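PDB 6AZH: TetR family transcriptional regulator from Clostridium perfringens, which probably binds operator DNA through a helix-turn-helix domain and regulates transcription, perhaps of genes of fatty acid metabolism, as a TetR-family regulator. Local coordinates for residues Glu67-Ile72 with Glu130-Glu135. Numbering follows the deposited sequence.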
ATOM      1  N   GLU A  67       5.841  19.257   6.724  1.00 26.27           N
ATOM      2  CA  GLU A  67       5.735  20.701   6.538  1.00 27.16           C
ATOM      3  C   GLU A  67       4.402  21.077   5.902  1.00 26.86           C
ATOM      4  O   GLU A  67       3.695  21.972   6.385  1.00 24.10           O
ATOM      5  CB  GLU A  67       6.894  21.200   5.682  1.00 29.37           C
ATOM      6  CG  GLU A  67       6.817  22.680   5.312  1.00 35.03           C
ATOM      7  CD  GLU A  67       7.930  23.094   4.370  1.00 41.19           C
ATOM      8  OE1 GLU A  67       7.705  24.021   3.560  1.00 43.40           O
ATOM      9  OE2 GLU A  67       9.023  22.475   4.429  1.00 48.99           O
ATOM     10  N   LYS A  68       4.050  20.403   4.805  1.00 24.15           N
ATOM     11  CA  LYS A  68       2.820  20.735   4.095  1.00 26.39           C
ATOM     12  C   LYS A  68       1.581  20.356   4.890  1.00 25.47           C
ATOM     13  O   LYS A  68       0.574  21.074   4.830  1.00 22.46           O
ATOM     14  CB  LYS A  68       2.804  20.063   2.724  1.00 28.60           C
ATOM     15  CG  LYS A  68       3.822  20.647   1.765  1.00 26.36           C
ATOM     16  CD  LYS A  68       3.359  20.536   0.326  1.00 34.13           C
ATOM     17  CE  LYS A  68       4.425  21.037  -0.646  1.00 36.63           C
ATOM     18  NZ  LYS A  68       4.437  22.521  -0.747  1.00 42.65           N
ATOM     19  N   LEU A  69       1.631  19.257   5.649  1.00 22.45           N
ATOM     20  CA  LEU A  69       0.495  18.918   6.500  1.00 23.08           C
ATOM     21  C   LEU A  69       0.346  19.927   7.632  1.00 27.34           C
ATOM     22  O   LEU A  69      -0.768  20.375   7.929  1.00 25.21           O
ATOM     23  CB  LEU A  69       0.642  17.504   7.055  1.00 24.70           C
ATOM     24  CG  LEU A  69      -0.486  17.004   7.957  1.00 25.36           C
ATOM     25  CD1 LEU A  69      -1.822  17.029   7.217  1.00 28.79           C
ATOM     26  CD2 LEU A  69      -0.174  15.601   8.467  1.00 24.95           C
ATOM     27  N   THR A  70       1.462  20.304   8.266  1.00 23.49           N
ATOM     28  CA  THR A  70       1.413  21.308   9.323  1.00 24.52           C
ATOM     29  C   THR A  70       0.859  22.630   8.806  1.00 24.42           C
ATOM     30  O   THR A  70       0.102  23.305   9.510  1.00 28.08           O
ATOM     31  CB  THR A  70       2.809  21.503   9.932  1.00 26.84           C
ATOM     32  OG1 THR A  70       3.170  20.324  10.663  1.00 27.02           O
ATOM     33  CG2 THR A  70       2.815  22.689  10.894  1.00 26.47           C
ATOM     34  N   ASP A  71       1.205  23.010   7.570  1.00 23.85           N
ATOM     35  CA  ASP A  71       0.646  24.237   6.998  1.00 26.26           C
ATOM     36  C   ASP A  71      -0.872  24.151   6.880  1.00 25.55           C
ATOM     37  O   ASP A  71      -1.579  25.130   7.145  1.00 28.46           O
ATOM     38  CB  ASP A  71       1.243  24.507   5.618  1.00 28.46           C
ATOM     39  CG  ASP A  71       2.681  24.992   5.680  1.00 32.92           C
ATOM     40  OD1 ASP A  71       3.134  25.406   6.768  1.00 35.26           O
ATOM     41  OD2 ASP A  71       3.350  24.960   4.626  1.00 37.18           O
ATOM     42  N   ILE A  72      -1.386  22.997   6.444  1.00 22.38           N
ATOM     43  CA  ILE A  72      -2.837  22.814   6.356  1.00 21.68           C
ATOM     44  C   ILE A  72      -3.471  22.885   7.738  1.00 24.53           C
ATOM     45  O   ILE A  72      -4.499  23.557   7.938  1.00 25.41           O
ATOM     46  CB  ILE A  72      -3.160  21.485   5.647  1.00 18.75           C
ATOM     47  CG1 ILE A  72      -2.884  21.633   4.147  1.00 20.64           C
ATOM     48  CG2 ILE A  72      -4.622  21.076   5.917  1.00 22.69           C
ATOM     49  CD1 ILE A  72      -3.052  20.357   3.377  1.00 20.70           C
ATOM     50  N   GLU A 130      -5.247  12.573  11.832  1.00 21.26           N
ATOM     51  CA  GLU A 130      -6.168  12.333  12.942  1.00 21.71           C
ATOM     52  C   GLU A 130      -6.577  13.636  13.606  1.00 18.82           C
ATOM     53  O   GLU A 130      -7.746  13.812  13.974  1.00 23.22           O
ATOM     54  CB  GLU A 130      -5.542  11.398  13.972  1.00 19.07           C
ATOM     55  CG  GLU A 130      -5.254  10.026  13.396  1.00 24.56           C
ATOM     56  CD  GLU A 130      -4.566   9.088  14.363  1.00 32.41           C
ATOM     57  OE1 GLU A 130      -4.445   9.433  15.555  1.00 36.50           O
ATOM     58  OE2 GLU A 130      -4.145   8.002  13.915  1.00 35.75           O
ATOM     59  N   ARG A 131      -5.635  14.571  13.756  1.00 20.03           N
ATOM     60  CA  ARG A 131      -5.969  15.837  14.404  1.00 23.63           C
ATOM     61  C   ARG A 131      -7.017  16.614  13.610  1.00 23.20           C
ATOM     62  O   ARG A 131      -7.937  17.186  14.198  1.00 23.97           O
ATOM     63  CB  ARG A 131      -4.709  16.675  14.609  1.00 24.35           C
ATOM     64  CG  ARG A 131      -3.749  16.076  15.642  1.00 25.15           C
ATOM     65  CD  ARG A 131      -2.685  17.062  16.048  1.00 25.19           C
ATOM     66  NE  ARG A 131      -1.706  17.277  14.989  1.00 27.32           N
ATOM     67  CZ  ARG A 131      -0.623  16.519  14.809  1.00 29.03           C
ATOM     68  NH1 ARG A 131      -0.377  15.496  15.616  1.00 29.65           N
ATOM     69  NH2 ARG A 131       0.215  16.787  13.822  1.00 27.98           N
ATOM     70  N   ILE A 132      -6.894  16.655  12.281  1.00 21.58           N
ATOM     71  CA  ILE A 132      -7.900  17.349  11.479  1.00 22.19           C
ATOM     72  C   ILE A 132      -9.246  16.651  11.603  1.00 22.73           C
ATOM     73  O   ILE A 132     -10.293  17.308  11.740  1.00 19.96           O
ATOM     74  CB  ILE A 132      -7.450  17.464  10.010  1.00 22.86           C
ATOM     75  CG1 ILE A 132      -6.140  18.256   9.914  1.00 26.70           C
ATOM     76  CG2 ILE A 132      -8.547  18.119   9.136  1.00 19.09           C
ATOM     77  CD1 ILE A 132      -5.489  18.160   8.555  1.00 21.85           C
ATOM     78  N   LEU A 133      -9.246  15.310  11.578  1.00 18.89           N
ATOM     79  CA  LEU A 133     -10.504  14.574  11.688  1.00 19.78           C
ATOM     80  C   LEU A 133     -11.175  14.836  13.027  1.00 21.02           C
ATOM     81  O   LEU A 133     -12.397  15.012  13.091  1.00 21.03           O
ATOM     82  CB  LEU A 133     -10.275  13.073  11.494  1.00 16.77           C
ATOM     83  CG  LEU A 133      -9.827  12.663  10.084  1.00 20.35           C
ATOM     84  CD1 LEU A 133      -9.393  11.184  10.057  1.00 20.80           C
ATOM     85  CD2 LEU A 133     -10.896  12.929   9.037  1.00 18.96           C
ATOM     86  N   LYS A 134     -10.394  14.873  14.110  1.00 21.72           N
ATOM     87  CA  LYS A 134     -10.982  15.129  15.425  1.00 24.50           C
ATOM     88  C   LYS A 134     -11.691  16.479  15.455  1.00 23.03           C
ATOM     89  O   LYS A 134     -12.822  16.594  15.947  1.00 23.56           O
ATOM     90  CB  LYS A 134      -9.908  15.068  16.508  1.00 29.72           C
ATOM     91  CG  LYS A 134     -10.468  15.206  17.909  1.00 26.65           C
ATOM     92  CD  LYS A 134      -9.365  15.064  18.962  1.00 36.95           C
ATOM     93  CE  LYS A 134      -9.967  14.760  20.334  1.00 42.33           C
ATOM     94  NZ  LYS A 134      -8.911  14.539  21.364  1.00 56.99           N
ATOM     95  N   GLU A 135     -11.044  17.508  14.914  1.00 22.89           N
ATOM     96  CA  GLU A 135     -11.686  18.817  14.830  1.00 22.78           C
ATOM     97  C   GLU A 135     -12.929  18.764  13.957  1.00 24.65           C
ATOM     98  O   GLU A 135     -13.956  19.372  14.292  1.00 20.80           O
ATOM     99  CB  GLU A 135     -10.706  19.855  14.289  1.00 24.04           C
ATOM    100  CG  GLU A 135     -11.120  21.293  14.618  1.00 26.94           C
ATOM    101  CD  GLU A 135     -10.303  22.340  13.881  1.00 33.07           C
ATOM    102  OE1 GLU A 135     -10.866  23.412  13.560  1.00 36.52           O
ATOM    103  OE2 GLU A 135      -9.106  22.099  13.621  1.00 34.03           O
TER
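Ile132 reaches from helix 113-138 to Leu69 and Ile72 on helix 50-74. The bond from CA to CB of Ile132 is directed toward that helix, but CB itself is too far back to touch it. Ile132 CG1 carries the chain forward and still stops 5.1 Å short of Ile72 CG2. The branch methyl Ile132 CG2 does not touch segment 67-72. The chain is extended, with CD1 anti to CA (chi2 168°), and this brings the terminal methyl into contact. Ile132 CD1 lies 4.0 Å from Ile72 CG2, the branch methyl of that isoleucine. Ile132 CD1 lies 4.1 Å from Leu69 CD1. The side chain of Ile132 runs at about a right angle to that of Ile72 and at a slant to that of Leu69. With Leu69 CG anti to the backbone N (chi1 -179°), the side chain extends until its CD1 methyl meets Ile132. The contact is light, burying 103 Å², and purely apolar. Helix 79-96 adds Leu83 against Ile132 and Leu86 against Leu69. Arg131 NE forms a salt bridge to Glu73 OE1, a polar link between the same two helices. In this all-helical TetR fold, the contact joins the long helix following the helix-turn-helix segment to the C-terminal regulatory domain.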